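Local coordinates for FAD-binding oxidoreductase (Gulosibacter chungangensis, PDB 7PBG), which oxidises 4-ethylphenol, a 4-alkylphenol, by dehydrogenating its side chain with a covalently bound FAD, at residues Y30-Y41 with K54-G62; L458-A469 with V481-T489. All coordinates share one frame; numbering follows the deposited sequence.

Contact 1 (Y30-Y41 with K54-G62)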
loop_
_atom_site.group_PDB
_atom_site.type_symbol
_atom_site.label_atom_id
_atom_site.label_comp_id
_atom_site.label_asym_id
_atom_site.label_seq_id
_atom_site.Cartn_x
_atom_site.Cartn_y
_atom_site.Cartn_z
ATOM N N TYR A 30 6.762 26.315 -26.186
ATOM C CA TYR A 30 6.615 25.084 -25.359
ATOM C C TYR A 30 5.796 24.001 -26.067
ATOM O O TYR A 30 5.498 22.928 -25.476
ATOM C CB TYR A 30 6.011 25.420 -24.004
ATOM C CG TYR A 30 6.763 26.497 -23.275
ATOM C CD1 TYR A 30 8.043 26.257 -22.833
ATOM C CD2 TYR A 30 6.173 27.713 -22.988
ATOM C CE1 TYR A 30 8.766 27.219 -22.148
ATOM C CE2 TYR A 30 6.878 28.691 -22.300
ATOM C CZ TYR A 30 8.165 28.428 -21.861
ATOM O OH TYR A 30 8.905 29.367 -21.192
ATOM N N VAL A 31 5.417 24.242 -27.326
ATOM C CA VAL A 31 4.647 23.276 -28.150
ATOM C C VAL A 31 5.491 23.000 -29.404
ATOM O O VAL A 31 5.657 23.930 -30.207
ATOM C CB VAL A 31 3.260 23.858 -28.478
ATOM C CG1 VAL A 31 2.464 22.974 -29.426
ATOM C CG2 VAL A 31 2.486 24.172 -27.214
ATOM N N ARG A 32 6.065 21.803 -29.528
ATOM C CA ARG A 32 7.086 21.485 -30.562
ATOM C C ARG A 32 6.563 20.385 -31.482
ATOM O O ARG A 32 6.082 19.315 -30.988
ATOM C CB ARG A 32 8.402 21.116 -29.878
ATOM C CG ARG A 32 8.916 22.237 -28.979
ATOM C CD ARG A 32 9.302 23.489 -29.753
ATOM N NE ARG A 32 10.710 23.487 -30.095
ATOM C CZ ARG A 32 11.225 23.709 -31.299
ATOM N NH1 ARG A 32 10.455 23.989 -32.338
ATOM N NH2 ARG A 32 12.532 23.661 -31.456
ATOM N N VAL A 33 6.614 20.636 -32.794
ATOM C CA VAL A 33 6.165 19.651 -33.821
ATOM C C VAL A 33 7.311 19.321 -34.783
ATOM O O VAL A 33 7.107 18.448 -35.624
ATOM C CB VAL A 33 4.919 20.142 -34.583
ATOM C CG1 VAL A 33 3.704 20.262 -33.668
ATOM C CG2 VAL A 33 5.178 21.462 -35.291
ATOM N N ASP A 34 8.483 19.940 -34.639
ATOM C CA ASP A 34 9.602 19.683 -35.576
ATOM C C ASP A 34 10.205 18.304 -35.302
ATOM O O ASP A 34 10.315 17.907 -34.118
ATOM C CB ASP A 34 10.682 20.756 -35.469
ATOM C CG ASP A 34 11.167 20.908 -34.043
ATOM O OD1 ASP A 34 10.336 21.303 -33.181
ATOM O OD2 ASP A 34 12.353 20.570 -33.792
ATOM N N GLU A 35 10.606 17.619 -36.369
ATOM C CA GLU A 35 11.185 16.256 -36.331
ATOM C C GLU A 35 12.389 16.216 -35.382
ATOM O O GLU A 35 12.481 15.275 -34.609
ATOM C CB GLU A 35 11.582 15.816 -37.747
ATOM C CG GLU A 35 12.256 14.472 -37.768
ATOM C CD GLU A 35 11.334 13.328 -37.398
ATOM O OE1 GLU A 35 10.123 13.466 -37.580
ATOM O OE2 GLU A 35 11.830 12.309 -36.903
ATOM N N ALA A 36 13.294 17.199 -35.427
ATOM C CA ALA A 36 14.516 17.186 -34.595
ATOM C C ALA A 36 14.123 17.123 -33.109
ATOM O O ALA A 36 14.754 16.339 -32.358
ATOM C CB ALA A 36 15.413 18.371 -34.890
ATOM N N THR A 37 13.150 17.920 -32.677
ATOM C CA THR A 37 12.734 17.986 -31.254
ATOM C C THR A 37 11.856 16.779 -30.895
ATOM O O THR A 37 12.140 16.144 -29.861
ATOM C CB THR A 37 11.960 19.254 -30.891
ATOM O OG1 THR A 37 12.748 20.393 -31.241
ATOM C CG2 THR A 37 11.667 19.304 -29.404
ATOM N N VAL A 38 10.864 16.444 -31.704
ATOM C CA VAL A 38 9.952 15.329 -31.317
ATOM C C VAL A 38 10.695 13.982 -31.318
ATOM O O VAL A 38 10.382 13.130 -30.462
ATOM C CB VAL A 38 8.674 15.294 -32.157
ATOM C CG1 VAL A 38 7.717 14.205 -31.701
ATOM C CG2 VAL A 38 7.971 16.640 -32.145
ATOM N N SER A 39 11.665 13.783 -32.219
ATOM C CA SER A 39 12.353 12.484 -32.406
ATOM C C SER A 39 13.165 12.145 -31.162
ATOM O O SER A 39 13.398 10.949 -30.939
ATOM C CB SER A 39 13.223 12.458 -33.668
ATOM O OG SER A 39 14.233 13.440 -33.615
ATOM N N GLU A 40 13.575 13.161 -30.410
ATOM C CA GLU A 40 14.236 12.996 -29.089
ATOM C C GLU A 40 13.365 12.094 -28.190
ATOM O O GLU A 40 13.913 11.482 -27.246
ATOM C CB GLU A 40 14.437 14.365 -28.456
ATOM C CG GLU A 40 15.234 14.352 -27.168
ATOM C CD GLU A 40 15.712 15.738 -26.737
ATOM O OE1 GLU A 40 16.187 16.510 -27.615
ATOM O OE2 GLU A 40 15.605 16.060 -25.531
ATOM N N TYR A 41 12.058 12.096 -28.404
ATOM C CA TYR A 41 11.073 11.445 -27.489
ATOM C C TYR A 41 10.655 10.095 -28.069
ATOM O O TYR A 41 9.803 9.435 -27.461
ATOM C CB TYR A 41 9.894 12.383 -27.181
ATOM C CG TYR A 41 10.279 13.548 -26.323
ATOM C CD1 TYR A 41 10.290 13.456 -24.944
ATOM C CD2 TYR A 41 10.766 14.712 -26.906
ATOM C CE1 TYR A 41 10.642 14.537 -24.149
ATOM C CE2 TYR A 41 11.128 15.791 -26.128
ATOM C CZ TYR A 41 11.078 15.706 -24.746
ATOM O OH TYR A 41 11.463 16.776 -23.981
ATOM N N LYS A 54 5.375 6.265 -32.251
ATOM C CA LYS A 54 6.019 7.577 -32.562
ATOM C C LYS A 54 5.026 8.701 -32.281
ATOM O O LYS A 54 4.002 8.821 -33.020
ATOM C CB LYS A 54 6.584 7.622 -33.988
ATOM C CG LYS A 54 7.605 6.535 -34.300
ATOM C CD LYS A 54 8.996 6.875 -34.022
ATOM C CE LYS A 54 9.956 5.751 -34.367
ATOM N NZ LYS A 54 10.288 5.738 -35.814
ATOM N N GLY A 55 5.362 9.588 -31.332
ATOM C CA GLY A 55 4.494 10.729 -31.005
ATOM C C GLY A 55 4.520 11.784 -32.112
ATOM O O GLY A 55 5.470 11.779 -32.944
ATOM N N SER A 56 3.533 12.677 -32.106
ATOM C CA SER A 56 3.299 13.709 -33.146
ATOM C C SER A 56 3.933 15.018 -32.731
ATOM O O SER A 56 4.229 15.859 -33.611
ATOM C CB SER A 56 1.849 13.933 -33.376
ATOM O OG SER A 56 1.181 14.225 -32.137
ATOM N N ALA A 57 4.021 15.252 -31.423
ATOM C CA ALA A 57 4.363 16.576 -30.898
ATOM C C ALA A 57 4.776 16.360 -29.452
ATOM O O ALA A 57 4.422 15.307 -28.872
ATOM C CB ALA A 57 3.194 17.522 -31.008
ATOM N N VAL A 58 5.510 17.315 -28.943
ATOM C CA VAL A 58 5.817 17.342 -27.493
ATOM C C VAL A 58 5.498 18.714 -26.958
ATOM O O VAL A 58 5.783 19.726 -27.618
ATOM C CB VAL A 58 7.255 16.882 -27.198
ATOM C CG1 VAL A 58 8.345 17.802 -27.762
ATOM C CG2 VAL A 58 7.423 16.734 -25.708
ATOM N N ILE A 59 4.916 18.728 -25.761
ATOM C CA ILE A 59 4.570 19.974 -25.049
ATOM C C ILE A 59 5.291 19.932 -23.707
ATOM O O ILE A 59 5.284 18.889 -23.044
ATOM C CB ILE A 59 3.053 20.101 -24.861
ATOM C CG1 ILE A 59 2.304 20.019 -26.191
ATOM C CG2 ILE A 59 2.741 21.367 -24.081
ATOM C CD1 ILE A 59 0.793 20.052 -26.064
ATOM N N TRP A 60 5.839 21.070 -23.335
ATOM C CA TRP A 60 6.526 21.297 -22.054
ATOM C C TRP A 60 5.645 22.172 -21.189
ATOM O O TRP A 60 5.797 23.396 -21.138
ATOM C CB TRP A 60 7.872 21.954 -22.361
ATOM C CG TRP A 60 8.763 21.072 -23.162
ATOM C CD1 TRP A 60 8.985 19.744 -22.981
ATOM C CD2 TRP A 60 9.586 21.467 -24.271
ATOM N NE1 TRP A 60 9.903 19.284 -23.890
ATOM C CE2 TRP A 60 10.290 20.313 -24.695
ATOM C CE3 TRP A 60 9.805 22.683 -24.926
ATOM C CZ2 TRP A 60 11.169 20.326 -25.774
ATOM C CZ3 TRP A 60 10.695 22.702 -25.982
ATOM C CH2 TRP A 60 11.378 21.544 -26.374
ATOM N N PRO A 61 4.679 21.592 -20.458
ATOM C CA PRO A 61 3.878 22.381 -19.559
ATOM C C PRO A 61 4.669 22.949 -18.380
ATOM O O PRO A 61 5.613 22.298 -17.929
ATOM C CB PRO A 61 2.777 21.441 -19.045
ATOM C CG PRO A 61 3.089 20.077 -19.590
ATOM C CD PRO A 61 4.326 20.165 -20.457
ATOM N N GLY A 62 4.247 24.130 -17.928
ATOM C CA GLY A 62 4.972 24.937 -16.933
ATOM C C GLY A 62 4.376 24.836 -15.545
ATOM O O GLY A 62 5.018 25.357 -14.610
HETATM O O HOH W 1 5.058 16.774 -36.014
HETATM O O HOH W 2 7.664 9.498 -29.807
#
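W60 and Y41 meet through their polar ends: NE1 of the indole points its N-H at the phenol OH of Y41, 3.0 Å away and close to the indole plane, with an N-H...O angle of 161°. The same hydroxyl is also hydrogen-bonded to H106 of strand 103-106. R32 and T37 reach the benzo end of W60 obliquely, R32 by CG, 3.5 Å from CZ3, and T37 by CG2. Tryptophan suits the place by offering both this broad apolar surface and an N-H. V58 CG2, anti to the backbone N, reaches over the centre of the Y41 ring as a CH-pi contact, 13° off the normal, while CG1 lies between Y41 CE2 and R32 CB. These side chains stand on a short antiparallel pairing, the edge of the mixed sheet of the FAD-binding part: R32 and V58 form the hydrogen-bonded pair, and W60 N donates to Y30 O at 2.9 Å. Replacing the indole of W60 by an alanine is likely to leave the Y41 hydroxyl without this donor and R32 CG and T37 CG2 without the ring they lean on. T37 is held by D34, the N-cap of helix 35-39, whose OD2 takes both T37 N and T37 OG1. D34 OD1 forms a salt bridge with R32 NH1, without a directed N-H.

Contact 2 (L458-A469 with V481-T489)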
loop_
_atom_site.group_PDB
_atom_site.type_symbol
_atom_site.label_atom_id
_atom_site.label_comp_id
_atom_site.label_asym_id
_atom_site.label_seq_id
_atom_site.Cartn_x
_atom_site.Cartn_y
_atom_site.Cartn_z
ATOM N N LEU A 458 12.311 -9.172 -29.667
ATOM C CA LEU A 458 10.852 -9.220 -29.507
ATOM C C LEU A 458 10.371 -10.667 -29.565
ATOM O O LEU A 458 9.559 -11.056 -28.684
ATOM C CB LEU A 458 10.181 -8.397 -30.598
ATOM C CG LEU A 458 8.663 -8.416 -30.548
ATOM C CD1 LEU A 458 8.134 -8.052 -29.157
ATOM C CD2 LEU A 458 8.095 -7.506 -31.624
ATOM N N ASP A 459 10.777 -11.445 -30.573
ATOM C CA ASP A 459 10.339 -12.862 -30.669
ATOM C C ASP A 459 10.738 -13.638 -29.418
ATOM O O ASP A 459 9.907 -14.415 -28.904
ATOM C CB ASP A 459 10.939 -13.552 -31.882
ATOM C CG ASP A 459 10.352 -13.061 -33.187
ATOM O OD1 ASP A 459 9.362 -12.291 -33.134
ATOM O OD2 ASP A 459 10.933 -13.430 -34.248
ATOM N N MET A 460 11.989 -13.472 -28.971
ATOM C CA MET A 460 12.503 -14.141 -27.759
ATOM C C MET A 460 11.586 -13.799 -26.583
ATOM O O MET A 460 11.153 -14.691 -25.858
ATOM C CB MET A 460 13.914 -13.677 -27.410
ATOM C CG MET A 460 14.466 -14.326 -26.144
ATOM S SD MET A 460 15.933 -13.466 -25.592
ATOM C CE MET A 460 15.305 -11.910 -24.973
ATOM N N THR A 461 11.311 -12.519 -26.388
ATOM C CA THR A 461 10.551 -12.043 -25.211
ATOM C C THR A 461 9.110 -12.560 -25.265
ATOM O O THR A 461 8.585 -12.951 -24.221
ATOM C CB THR A 461 10.613 -10.532 -25.086
ATOM O OG1 THR A 461 12.000 -10.207 -25.102
ATOM C CG2 THR A 461 9.954 -10.030 -23.813
ATOM N N ARG A 462 8.458 -12.537 -26.426
ATOM C CA ARG A 462 7.079 -13.069 -26.474
ATOM C C ARG A 462 7.069 -14.549 -26.122
ATOM O O ARG A 462 6.057 -14.993 -25.490
ATOM C CB ARG A 462 6.427 -12.845 -27.843
ATOM C CG ARG A 462 6.264 -11.391 -28.226
ATOM C CD ARG A 462 5.070 -11.218 -29.117
ATOM N NE ARG A 462 4.882 -9.869 -29.613
ATOM C CZ ARG A 462 4.192 -8.908 -29.003
ATOM N NH1 ARG A 462 3.694 -9.089 -27.785
ATOM N NH2 ARG A 462 4.076 -7.724 -29.578
ATOM N N GLU A 463 8.096 -15.323 -26.494
ATOM C CA GLU A 463 8.179 -16.750 -26.100
ATOM C C GLU A 463 8.449 -16.849 -24.585
ATOM O O GLU A 463 7.852 -17.701 -23.918
ATOM C CB GLU A 463 9.284 -17.483 -26.852
ATOM C CG GLU A 463 9.366 -18.946 -26.489
ATOM C CD GLU A 463 8.073 -19.779 -26.543
ATOM O OE1 GLU A 463 7.151 -19.485 -27.350
ATOM O OE2 GLU A 463 7.987 -20.747 -25.775
ATOM N N LEU A 464 9.293 -15.984 -24.025
ATOM C CA LEU A 464 9.507 -15.973 -22.557
ATOM C C LEU A 464 8.183 -15.720 -21.825
ATOM O O LEU A 464 7.896 -16.464 -20.831
ATOM C CB LEU A 464 10.564 -14.928 -22.173
ATOM C CG LEU A 464 11.998 -15.274 -22.560
ATOM C CD1 LEU A 464 12.894 -14.066 -22.358
ATOM C CD2 LEU A 464 12.497 -16.491 -21.816
ATOM N N ILE A 465 7.383 -14.743 -22.274
ATOM C CA ILE A 465 6.084 -14.409 -21.643
ATOM C C ILE A 465 5.183 -15.656 -21.756
ATOM O O ILE A 465 4.600 -16.083 -20.768
ATOM C CB ILE A 465 5.467 -13.174 -22.293
ATOM C CG1 ILE A 465 6.329 -11.931 -22.026
ATOM C CG2 ILE A 465 4.005 -13.033 -21.896
ATOM C CD1 ILE A 465 5.946 -10.736 -22.825
ATOM N N ARG A 466 5.136 -16.261 -22.940
ATOM C CA ARG A 466 4.283 -17.472 -23.155
ATOM C C ARG A 466 4.718 -18.585 -22.219
ATOM O O ARG A 466 3.848 -19.162 -21.542
ATOM C CB ARG A 466 4.362 -17.961 -24.605
ATOM C CG ARG A 466 3.204 -17.507 -25.464
ATOM C CD ARG A 466 3.190 -18.247 -26.806
ATOM N NE ARG A 466 4.430 -18.059 -27.557
ATOM C CZ ARG A 466 4.751 -16.972 -28.264
ATOM N NH1 ARG A 466 3.925 -15.938 -28.325
ATOM N NH2 ARG A 466 5.916 -16.925 -28.893
ATOM N N ALA A 467 6.012 -18.868 -22.136
ATOM C CA ALA A 467 6.523 -19.990 -21.319
ATOM C C ALA A 467 6.327 -19.673 -19.832
ATOM O O ALA A 467 5.894 -20.558 -19.083
ATOM C CB ALA A 467 7.955 -20.314 -21.655
ATOM N N GLY A 468 6.626 -18.448 -19.416
ATOM C CA GLY A 468 6.377 -17.979 -18.045
ATOM C C GLY A 468 4.914 -18.205 -17.670
ATOM O O GLY A 468 4.664 -18.839 -16.644
ATOM N N ALA A 469 3.970 -17.711 -18.471
ATOM C CA ALA A 469 2.524 -17.820 -18.157
ATOM C C ALA A 469 2.141 -19.292 -17.949
ATOM O O ALA A 469 1.336 -19.582 -17.032
ATOM C CB ALA A 469 1.674 -17.196 -19.238
ATOM N N VAL A 481 5.033 -2.464 -26.401
ATOM C CA VAL A 481 4.728 -3.436 -27.496
ATOM C C VAL A 481 4.230 -4.749 -26.905
ATOM O O VAL A 481 3.612 -5.530 -27.616
ATOM C CB VAL A 481 5.951 -3.616 -28.406
ATOM C CG1 VAL A 481 7.058 -4.409 -27.718
ATOM C CG2 VAL A 481 5.557 -4.231 -29.731
ATOM N N LEU A 482 4.545 -5.028 -25.638
ATOM C CA LEU A 482 4.174 -6.294 -24.942
ATOM C C LEU A 482 2.855 -6.185 -24.175
ATOM O O LEU A 482 2.373 -7.240 -23.655
ATOM C CB LEU A 482 5.261 -6.668 -23.930
ATOM C CG LEU A 482 6.649 -6.934 -24.486
ATOM C CD1 LEU A 482 7.643 -7.206 -23.336
ATOM C CD2 LEU A 482 6.656 -8.052 -25.538
ATOM N N ALA A 483 2.297 -4.980 -24.035
ATOM C CA ALA A 483 1.183 -4.687 -23.089
ATOM C C ALA A 483 0.009 -5.639 -23.349
ATOM O O ALA A 483 -0.507 -6.231 -22.437
ATOM C CB ALA A 483 0.757 -3.254 -23.238
ATOM N N ASP A 484 -0.391 -5.799 -24.596
ATOM C CA ASP A 484 -1.624 -6.575 -24.836
ATOM C C ASP A 484 -1.357 -8.035 -24.507
ATOM O O ASP A 484 -2.258 -8.741 -23.929
ATOM C CB ASP A 484 -2.119 -6.423 -26.274
ATOM C CG ASP A 484 -2.987 -5.193 -26.485
ATOM O OD1 ASP A 484 -3.495 -4.599 -25.484
ATOM O OD2 ASP A 484 -3.156 -4.827 -27.654
ATOM N N GLN A 485 -0.193 -8.546 -24.929
ATOM C CA GLN A 485 0.138 -9.962 -24.676
ATOM C C GLN A 485 0.163 -10.190 -23.155
ATOM O O GLN A 485 -0.408 -11.180 -22.635
ATOM C CB GLN A 485 1.473 -10.382 -25.283
ATOM C CG GLN A 485 1.784 -11.842 -25.013
ATOM C CD GLN A 485 3.130 -12.294 -25.541
ATOM O OE1 GLN A 485 3.929 -11.491 -26.059
ATOM N NE2 GLN A 485 3.442 -13.558 -25.303
ATOM N N VAL A 486 0.840 -9.324 -22.437
ATOM C CA VAL A 486 0.945 -9.510 -20.958
ATOM C C VAL A 486 -0.454 -9.351 -20.332
ATOM O O VAL A 486 -0.853 -10.178 -19.514
ATOM C CB VAL A 486 1.997 -8.550 -20.354
ATOM C CG1 VAL A 486 1.962 -8.611 -18.826
ATOM C CG2 VAL A 486 3.375 -8.859 -20.896
ATOM N N ALA A 487 -1.236 -8.344 -20.719
ATOM C CA ALA A 487 -2.579 -8.130 -20.144
ATOM C C ALA A 487 -3.379 -9.413 -20.365
ATOM O O ALA A 487 -4.111 -9.843 -19.463
ATOM C CB ALA A 487 -3.266 -6.928 -20.730
ATOM N N GLU A 488 -3.200 -10.042 -21.516
ATOM C CA GLU A 488 -3.995 -11.244 -21.896
ATOM C C GLU A 488 -3.610 -12.434 -21.022
ATOM O O GLU A 488 -4.434 -13.342 -20.829
ATOM C CB GLU A 488 -3.804 -11.547 -23.391
ATOM C CG GLU A 488 -4.697 -12.672 -23.887
ATOM C CD GLU A 488 -6.117 -12.300 -24.343
ATOM O OE1 GLU A 488 -6.500 -11.086 -24.286
ATOM O OE2 GLU A 488 -6.874 -13.234 -24.732
ATOM N N THR A 489 -2.441 -12.431 -20.409
ATOM C CA THR A 489 -2.076 -13.559 -19.497
ATOM C C THR A 489 -2.855 -13.518 -18.179
ATOM O O THR A 489 -2.969 -14.589 -17.535
ATOM C CB THR A 489 -0.573 -13.629 -19.215
ATOM O OG1 THR A 489 -0.132 -12.498 -18.468
ATOM C CG2 THR A 489 0.237 -13.774 -20.483
HETATM O O HOH W 3 1.498 -7.316 -27.050
#
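The guanidinium of R462 has CD2 of L482 over one face, while two carbonyl oxygens sit at its edge. NH1 gives a nearly straight bond to Q485 OE1, 3.0 Å and 168°, lying within the guanidinium plane. NH2 gives the other to V481 O, also 3.0 Å, but this bond is bent to 145°, its donor standing above the carbonyl plane. The amide of Q485 is turned 38° from the guanidinium and is used at both ends: NE2 donates within its own plane to R462 O, 3.0 Å away, on a lone pair. That oxygen also accepts the helical N-H of R466, and it lies over the centre of one face of the R466 guanidinium, whose NE and NH2 grip E463 OE1 side-on.

Glutamine suits this place because it can accept from an arginine and donate to the same residue's backbone. Its CG is anti to the backbone N, and the extended chain reaches across between two almost parallel helix segments, their axes 10.6 Å apart at closest approach.

Beside this polar part runs an apolar one. I465 turns CD1 to V486 CG2, 3.7 Å away, and to L482 CD2, while its CG2 lies against Q485 NE2. T461 CG2 touches L482 CD1, and L458 CD1 rests against V481 and L482. Further along, A469 CB, small enough to let the chains come close, meets T489 CG2 at 3.9 Å. F396 of strand 393-402 packs on T461, V481 and L482, and L212 of the second subunit on V486.

A water links R462 NH1, V481 O and Q485 N, so the chain from V481 to Q485 is tied to R462 directly and through solvent. The positive guanidinium would probably polarise the V481 carbonyl and the Q485 amide, strengthening both bonds.

How the contacts relate
From the N terminus, contact 1 comes first: strand 31-32 and helix 35-39 run into a connection of 12 residues without helix or strand, and 54-62 returns to close that loop at the edge of the four-stranded sheet, where strand 57-59 lies between 31-32 and 103-106. Far along the chain, contact 2 closes a second short loop, in which helix 451-470 leads through strand 474-475, at the margin of the eight-stranded sheet, to helix 483-489. The loops follow in series, neither nesting nor crossing. The centres of contact 1 and contact 2 are about 30 Å apart, and the two do not touch. Contact 1 lies at the edge of the sheet of the FAD-binding part, contact 2 in the C-terminal oxidase domain, and both parts help to bind the flavin cofactor.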